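Local coordinates for putative PAS/PAC sensor protein (Nakamurella multipartita DSM 44233, PDB 6HMJ) that senses blue light through a flavin-binding LOV domain and binds RNA, probably through its ANTAR domain, to regulate translation, at residues A[85-97]-A[106-118]. Residues are numbered along the deposited sequence; the frame is centred on the assembly and turned at random.
Sequences AEPRPAMTTLTAL and VTGVITDLSDRVR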
ATOM      1  N   ALA A  85     -14.183 -39.573 -28.723  1.00122.80           N
ATOM      2  CA  ALA A  85     -14.051 -38.259 -28.114  1.00124.07           C
ATOM      3  C   ALA A  85     -15.403 -37.563 -28.162  1.00119.76           C
ATOM      4  O   ALA A  85     -16.265 -37.895 -28.981  1.00116.92           O
ATOM      5  CB  ALA A  85     -12.979 -37.415 -28.812  1.00126.04           C
ATOM      6  N   GLU A  86     -15.576 -36.591 -27.273  1.00116.94           N
ATOM      7  CA  GLU A  86     -16.838 -35.874 -27.185  1.00112.01           C
ATOM      8  C   GLU A  86     -17.064 -35.055 -28.459  1.00102.41           C
ATOM      9  O   GLU A  86     -16.112 -34.553 -29.060  1.00 99.59           O
ATOM     10  CB  GLU A  86     -16.838 -34.967 -25.956  1.00116.77           C
ATOM     11  CG  GLU A  86     -18.167 -34.290 -25.657  1.00120.64           C
ATOM     12  CD  GLU A  86     -19.196 -35.251 -25.079  1.00126.04           C
ATOM     13  OE1 GLU A  86     -18.793 -36.283 -24.501  1.00129.25           O
ATOM     14  OE2 GLU A  86     -20.408 -34.972 -25.200  1.00127.07           O
ATOM     15  N   PRO A  87     -18.317 -34.917 -28.903  1.00 98.30           N
ATOM     16  CA  PRO A  87     -18.574 -34.134 -30.117  1.00 93.02           C
ATOM     17  C   PRO A  87     -18.113 -32.690 -29.982  1.00 88.86           C
ATOM     18  O   PRO A  87     -18.024 -32.136 -28.883  1.00 92.53           O
ATOM     19  CB  PRO A  87     -20.097 -34.213 -30.280  1.00 95.01           C
ATOM     20  CG  PRO A  87     -20.493 -35.437 -29.556  1.00 98.70           C
ATOM     21  CD  PRO A  87     -19.545 -35.562 -28.403  1.00100.62           C
ATOM     22  N   ARG A  88     -17.822 -32.071 -31.144  1.00 81.91           N
ATOM     23  CA  ARG A  88     -17.425 -30.677 -31.208  1.00 77.48           C
ATOM     24  C   ARG A  88     -18.589 -29.814 -31.683  1.00 72.11           C
ATOM     25  O   ARG A  88     -19.413 -30.262 -32.485  1.00 68.10           O
ATOM     26  CB  ARG A  88     -16.244 -30.484 -32.165  1.00 76.24           C
ATOM     27  CG  ARG A  88     -14.979 -31.221 -31.766  1.00 78.34           C
ATOM     28  CD  ARG A  88     -14.753 -32.415 -32.669  1.00 78.64           C
ATOM     29  NE  ARG A  88     -14.464 -32.011 -34.043  1.00 77.80           N
ATOM     30  CZ  ARG A  88     -14.575 -32.808 -35.101  1.00 77.06           C
ATOM     31  NH1 ARG A  88     -14.975 -34.065 -34.954  1.00 77.77           N
ATOM     32  NH2 ARG A  88     -14.288 -32.346 -36.311  1.00 75.86           N
ATOM     33  N   PRO A  89     -18.688 -28.572 -31.213  1.00 71.58           N
ATOM     34  CA  PRO A  89     -19.716 -27.674 -31.746  1.00 72.00           C
ATOM     35  C   PRO A  89     -19.364 -27.240 -33.158  1.00 70.97           C
ATOM     36  O   PRO A  89     -18.198 -26.999 -33.479  1.00 70.61           O
ATOM     37  CB  PRO A  89     -19.695 -26.493 -30.772  1.00 75.30           C
ATOM     38  CG  PRO A  89     -18.290 -26.458 -30.284  1.00 75.81           C
ATOM     39  CD  PRO A  89     -17.836 -27.897 -30.217  1.00 74.27           C
ATOM     40  N   ALA A  90     -20.383 -27.142 -34.007  1.00 70.56           N
ATOM     41  CA  ALA A  90     -20.158 -26.840 -35.410  1.00 70.78           C
ATOM     42  C   ALA A  90     -21.332 -26.045 -35.960  1.00 71.38           C
ATOM     43  O   ALA A  90     -22.360 -25.865 -35.303  1.00 72.91           O
ATOM     44  CB  ALA A  90     -19.943 -28.119 -36.223  1.00 71.63           C
ATOM     45  N   MET A  91     -21.158 -25.572 -37.193  1.00 71.22           N
ATOM     46  CA  MET A  91     -22.151 -24.742 -37.860  1.00 73.11           C
ATOM     47  C   MET A  91     -21.948 -24.892 -39.361  1.00 71.28           C
ATOM     48  O   MET A  91     -20.812 -24.837 -39.842  1.00 69.52           O
ATOM     49  CB  MET A  91     -22.012 -23.274 -37.431  1.00 75.69           C
ATOM     50  CG  MET A  91     -22.999 -22.310 -38.082  1.00 78.83           C
ATOM     51  SD  MET A  91     -22.243 -20.771 -38.660  1.00 81.26           S
ATOM     52  CE  MET A  91     -21.108 -21.383 -39.906  1.00 81.03           C
ATOM     53  N   THR A  92     -23.041 -25.100 -40.089  1.00 69.52           N
ATOM     54  CA  THR A  92     -23.006 -25.197 -41.541  1.00 68.29           C
ATOM     55  C   THR A  92     -23.700 -23.982 -42.136  1.00 66.93           C
ATOM     56  O   THR A  92     -24.795 -23.612 -41.700  1.00 67.32           O
ATOM     57  CB  THR A  92     -23.690 -26.475 -42.034  1.00 70.77           C
ATOM     58  OG1 THR A  92     -23.016 -27.618 -41.495  1.00 71.06           O
ATOM     59  CG2 THR A  92     -23.664 -26.551 -43.556  1.00 71.12           C
ATOM     60  N   THR A  93     -23.056 -23.365 -43.120  1.00 66.81           N
ATOM     61  CA  THR A  93     -23.648 -22.289 -43.899  1.00 68.72           C
ATOM     62  C   THR A  93     -23.874 -22.783 -45.321  1.00 70.86           C
ATOM     63  O   THR A  93     -23.002 -23.430 -45.910  1.00 70.43           O
ATOM     64  CB  THR A  93     -22.748 -21.051 -43.905  1.00 68.09           C
ATOM     65  OG1 THR A  93     -22.514 -20.620 -42.559  1.00 68.52           O
ATOM     66  CG2 THR A  93     -23.394 -19.917 -44.687  1.00 69.65           C
ATOM     67  N   LEU A  94     -25.043 -22.465 -45.874  1.00 72.68           N
ATOM     68  CA  LEU A  94     -25.436 -22.933 -47.196  1.00 75.07           C
ATOM     69  C   LEU A  94     -25.840 -21.734 -48.038  1.00 78.40           C
ATOM     70  O   LEU A  94     -26.730 -20.972 -47.648  1.00 80.23           O
ATOM     71  CB  LEU A  94     -26.590 -23.937 -47.103  1.00 77.23           C
ATOM     72  CG  LEU A  94     -26.360 -25.162 -46.215  1.00 74.97           C
ATOM     73  CD1 LEU A  94     -27.689 -25.793 -45.838  1.00 76.99           C
ATOM     74  CD2 LEU A  94     -25.464 -26.180 -46.901  1.00 73.41           C
ATOM     75  N   THR A  95     -25.183 -21.567 -49.182  1.00 80.37           N
ATOM     76  CA  THR A  95     -25.538 -20.543 -50.153  1.00 85.05           C
ATOM     77  C   THR A  95     -25.717 -21.191 -51.519  1.00 88.18           C
ATOM     78  O   THR A  95     -25.026 -22.155 -51.864  1.00 87.12           O
ATOM     79  CB  THR A  95     -24.486 -19.431 -50.224  1.00 84.78           C
ATOM     80  OG1 THR A  95     -23.191 -20.000 -50.439  1.00 84.25           O
ATOM     81  CG2 THR A  95     -24.475 -18.637 -48.928  1.00 83.39           C
ATOM     82  N   ALA A  96     -26.654 -20.651 -52.290  1.00 92.62           N
ATOM     83  CA  ALA A  96     -27.021 -21.199 -53.586  1.00 97.01           C
ATOM     84  C   ALA A  96     -26.432 -20.364 -54.714  1.00 99.01           C
ATOM     85  O   ALA A  96     -26.325 -19.136 -54.610  1.00 99.51           O
ATOM     86  CB  ALA A  96     -28.543 -21.267 -53.737  1.00101.42           C
ATOM     87  N   LEU A  97     -26.055 -21.041 -55.793  1.00101.62           N
ATOM     88  CA  LEU A  97     -25.497 -20.402 -56.978  1.00104.97           C
ATOM     89  C   LEU A  97     -26.601 -20.330 -58.026  1.00111.23           C
ATOM     90  O   LEU A  97     -26.983 -21.351 -58.608  1.00114.43           O
ATOM     91  CB  LEU A  97     -24.292 -21.179 -57.505  1.00105.06           C
ATOM     92  CG  LEU A  97     -23.070 -21.305 -56.594  1.00100.47           C
ATOM     93  CD1 LEU A  97     -22.065 -22.280 -57.193  1.00101.14           C
ATOM     94  CD2 LEU A  97     -22.420 -19.950 -56.362  1.00 99.46           C
ATOM     95  N   VAL A 106     -25.594 -25.799 -54.548  1.00 98.36           N
ATOM     96  CA  VAL A 106     -25.525 -25.207 -53.217  1.00 93.21           C
ATOM     97  C   VAL A 106     -24.104 -25.363 -52.699  1.00 88.32           C
ATOM     98  O   VAL A 106     -23.560 -26.473 -52.684  1.00 87.76           O
ATOM     99  CB  VAL A 106     -26.531 -25.844 -52.241  1.00 92.80           C
ATOM    100  CG1 VAL A 106     -26.198 -25.457 -50.803  1.00 88.70           C
ATOM    101  CG2 VAL A 106     -27.941 -25.398 -52.574  1.00 97.59           C
ATOM    102  N   THR A 107     -23.512 -24.252 -52.271  1.00 85.08           N
ATOM    103  CA  THR A 107     -22.207 -24.270 -51.628  1.00 78.00           C
ATOM    104  C   THR A 107     -22.409 -24.348 -50.122  1.00 72.19           C
ATOM    105  O   THR A 107     -23.136 -23.535 -49.542  1.00 70.81           O
ATOM    106  CB  THR A 107     -21.394 -23.026 -51.988  1.00 77.33           C
ATOM    107  OG1 THR A 107     -21.348 -22.868 -53.412  1.00 81.36           O
ATOM    108  CG2 THR A 107     -19.977 -23.144 -51.455  1.00 74.69           C
ATOM    109  N   GLY A 108     -21.766 -25.328 -49.498  1.00 69.64           N
ATOM    110  CA  GLY A 108     -21.832 -25.513 -48.062  1.00 67.66           C
ATOM    111  C   GLY A 108     -20.480 -25.240 -47.433  1.00 66.45           C
ATOM    112  O   GLY A 108     -19.436 -25.497 -48.037  1.00 66.51           O
ATOM    113  N   VAL A 109     -20.506 -24.703 -46.218  1.00 65.21           N
ATOM    114  CA  VAL A 109     -19.301 -24.458 -45.437  1.00 63.87           C
ATOM    115  C   VAL A 109     -19.568 -25.008 -44.045  1.00 63.73           C
ATOM    116  O   VAL A 109     -20.412 -24.475 -43.314  1.00 64.92           O
ATOM    117  CB  VAL A 109     -18.935 -22.967 -45.375  1.00 64.53           C
ATOM    118  CG1 VAL A 109     -17.703 -22.759 -44.505  1.00 65.07           C
ATOM    119  CG2 VAL A 109     -18.709 -22.414 -46.774  1.00 65.38           C
ATOM    120  N   ILE A 110     -18.853 -26.066 -43.676  1.00 63.56           N
ATOM    121  CA  ILE A 110     -18.985 -26.687 -42.364  1.00 64.91           C
ATOM    122  C   ILE A 110     -17.821 -26.205 -41.514  1.00 67.67           C
ATOM    123  O   ILE A 110     -16.654 -26.432 -41.859  1.00 69.13           O
ATOM    124  CB  ILE A 110     -19.005 -28.219 -42.468  1.00 64.89           C
ATOM    125  CG1 ILE A 110     -20.085 -28.656 -43.461  1.00 67.38           C
ATOM    126  CG2 ILE A 110     -19.243 -28.837 -41.095  1.00 64.28           C
ATOM    127  CD1 ILE A 110     -20.186 -30.151 -43.649  1.00 68.19           C
ATOM    128  N   THR A 111     -18.133 -25.545 -40.401  1.00 67.77           N
ATOM    129  CA  THR A 111     -17.130 -24.926 -39.546  1.00 67.22           C
ATOM    130  C   THR A 111     -17.122 -25.616 -38.191  1.00 65.96           C
ATOM    131  O   THR A 111     -18.183 -25.879 -37.617  1.00 65.37           O
ATOM    132  CB  THR A 111     -17.400 -23.429 -39.372  1.00 69.25           C
ATOM    133  OG1 THR A 111     -17.607 -22.823 -40.654  1.00 71.61           O
ATOM    134  CG2 THR A 111     -16.227 -22.753 -38.682  1.00 68.25           C
ATOM    135  N   ASP A 112     -15.925 -25.919 -37.696  1.00 65.25           N
ATOM    136  CA  ASP A 112     -15.750 -26.499 -36.371  1.00 63.58           C
ATOM    137  C   ASP A 112     -15.535 -25.356 -35.386  1.00 65.65           C
ATOM    138  O   ASP A 112     -14.508 -24.675 -35.433  1.00 68.20           O
ATOM    139  CB  ASP A 112     -14.571 -27.469 -36.360  1.00 61.65           C
ATOM    140  CG  ASP A 112     -14.317 -28.072 -34.989  1.00 62.13           C
ATOM    141  OD1 ASP A 112     -15.061 -27.750 -34.037  1.00 63.05           O
ATOM    142  OD2 ASP A 112     -13.364 -28.869 -34.861  1.00 62.55           O
ATOM    143  N   LEU A 113     -16.502 -25.148 -34.496  1.00 66.13           N
ATOM    144  CA  LEU A 113     -16.453 -24.056 -33.536  1.00 68.90           C
ATOM    145  C   LEU A 113     -15.740 -24.445 -32.247  1.00 73.40           C
ATOM    146  O   LEU A 113     -15.794 -23.694 -31.270  1.00 75.04           O
ATOM    147  CB  LEU A 113     -17.872 -23.578 -33.215  1.00 68.54           C
ATOM    148  CG  LEU A 113     -18.705 -23.094 -34.404  1.00 65.35           C
ATOM    149  CD1 LEU A 113     -20.136 -22.799 -33.977  1.00 66.55           C
ATOM    150  CD2 LEU A 113     -18.079 -21.868 -35.042  1.00 64.25           C
ATOM    151  N   SER A 114     -15.068 -25.599 -32.230  1.00 80.15           N
ATOM    152  CA  SER A 114     -14.434 -26.076 -31.007  1.00 83.58           C
ATOM    153  C   SER A 114     -13.373 -25.095 -30.524  1.00 85.84           C
ATOM    154  O   SER A 114     -13.303 -24.781 -29.330  1.00 86.65           O
ATOM    155  CB  SER A 114     -13.827 -27.460 -31.247  1.00 85.84           C
ATOM    156  OG  SER A 114     -13.472 -28.086 -30.027  1.00 87.05           O
ATOM    157  N   ASP A 115     -12.540 -24.599 -31.439  1.00 87.94           N
ATOM    158  CA  ASP A 115     -11.445 -23.712 -31.058  1.00 89.64           C
ATOM    159  C   ASP A 115     -11.971 -22.337 -30.662  1.00 86.38           C
ATOM    160  O   ASP A 115     -11.555 -21.769 -29.644  1.00 85.95           O
ATOM    161  CB  ASP A 115     -10.446 -23.603 -32.211  1.00 95.77           C
ATOM    162  CG  ASP A 115      -9.239 -22.756 -31.865  1.00101.80           C
ATOM    163  OD1 ASP A 115      -9.107 -22.343 -30.693  1.00102.78           O
ATOM    164  OD2 ASP A 115      -8.418 -22.501 -32.770  1.00104.33           O
ATOM    165  N   ARG A 116     -12.883 -21.781 -31.463  1.00 80.91           N
ATOM    166  CA  ARG A 116     -13.411 -20.450 -31.181  1.00 76.54           C
ATOM    167  C   ARG A 116     -14.127 -20.419 -29.835  1.00 75.11           C
ATOM    168  O   ARG A 116     -13.978 -19.464 -29.065  1.00 74.74           O
ATOM    169  CB  ARG A 116     -14.356 -20.026 -32.306  1.00 75.38           C
ATOM    170  CG  ARG A 116     -14.993 -18.660 -32.132  1.00 74.73           C
ATOM    171  CD  ARG A 116     -14.027 -17.554 -32.489  1.00 74.40           C
ATOM    172  NE  ARG A 116     -14.544 -16.242 -32.113  1.00 74.82           N
ATOM    173  CZ  ARG A 116     -15.364 -15.511 -32.863  1.00 75.83           C
ATOM    174  NH1 ARG A 116     -15.775 -15.957 -34.044  1.00 75.43           N
ATOM    175  NH2 ARG A 116     -15.775 -14.327 -32.425  1.00 77.66           N
ATOM    176  N   VAL A 117     -14.909 -21.456 -29.538  1.00 74.59           N
ATOM    177  CA  VAL A 117     -15.606 -21.531 -28.258  1.00 74.28           C
ATOM    178  C   VAL A 117     -14.614 -21.650 -27.109  1.00 73.37           C
ATOM    179  O   VAL A 117     -14.780 -21.016 -26.061  1.00 72.97           O
ATOM    180  CB  VAL A 117     -16.606 -22.704 -28.273  1.00 74.45           C
ATOM    181  CG1 VAL A 117     -16.940 -23.156 -26.860  1.00 60.91           C
ATOM    182  CG2 VAL A 117     -17.872 -22.299 -29.008  1.00 61.72           C
ATOM    183  N   ARG A 118     -13.574 -22.470 -27.279  1.00 75.29           N
ATOM    184  CA  ARG A 118     -12.595 -22.655 -26.213  1.00 75.31           C
ATOM    185  C   ARG A 118     -11.841 -21.363 -25.928  1.00 74.75           C
ATOM    186  O   ARG A 118     -11.612 -21.012 -24.764  1.00 73.84           O
ATOM    187  CB  ARG A 118     -11.614 -23.761 -26.599  1.00 78.10           C
ATOM    188  CG  ARG A 118     -10.476 -23.985 -25.612  1.00 82.14           C
ATOM    189  CD  ARG A 118      -9.271 -24.569 -26.324  1.00 87.73           C
ATOM    190  NE  ARG A 118      -8.389 -23.499 -26.790  1.00 91.96           N
ATOM    191  CZ  ARG A 118      -7.675 -23.530 -27.914  1.00 94.91           C
ATOM    192  NH1 ARG A 118      -7.734 -24.579 -28.726  1.00 95.71           N
ATOM    193  NH2 ARG A 118      -6.906 -22.495 -28.232  1.00 95.57           N
TER
HETATM  194  O   HOH W   1     -22.917 -20.294 -53.366  1.00 62.09           O
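Thr92 and Ile110 lie side by side on one face of an antiparallel beta hairpin, two neighbouring inner strands of the five-stranded antiparallel sheet of the amino-terminal PAS domain, far from the flavin. The pairing illustrates how a hairpin is built from complementary surfaces as well as backbone bonds. Three hydrogen-bonded pairs, Met91–Thr111, Thr93–Val109 and Thr95–Thr107, set the register, and Thr93 N reaches Val109 O at 2.9 Å.

On the face bearing Thr92, the hollow lies over Gly108. Leu94 fills it: CD2 sits 3.9 Å from Gly108 CA, while Leu94 CB meets Val106 CG1. With that methyl anti to the backbone N (chi1 166°), Val106 leans toward Leu94. Thr92 OG1 comes within 3.7 Å of Ile110 CG1, while that hydroxyl hydrogen-bonds to His78 NE2 and Trp60 NE1.

The other face turns to the second subunit, whose Thr93 packs on Thr93 and whose Met91 packs on Leu113. Within the chain, Leu113 CD1 rests on Met91 CB at 4.0 Å, just where the strand gives way to the long helix 114-149. Pro89 makes the bump at this bend: its CG fits against Leu113 CB, and its O receives Leu113 N at 2.7 Å.

Beside the bend, Asp112 has two tasks. OD1 closes an Asx turn by accepting Ser114 N from above the carboxylate plane, whereas OD2 takes a long, weak but nearly straight hydrogen bond from Arg88 NE (3.4 Å, 173°) at the edge of the guanidinium, part of a salt bridge, with the two planes 67° apart. Arg88 NH2 and NH1 hydrogen-bond to Val33 O and Thr82 OG1, respectively. At the far end, one water joins Thr95 OG1 and Thr107 OG1, 3.0 Å from each.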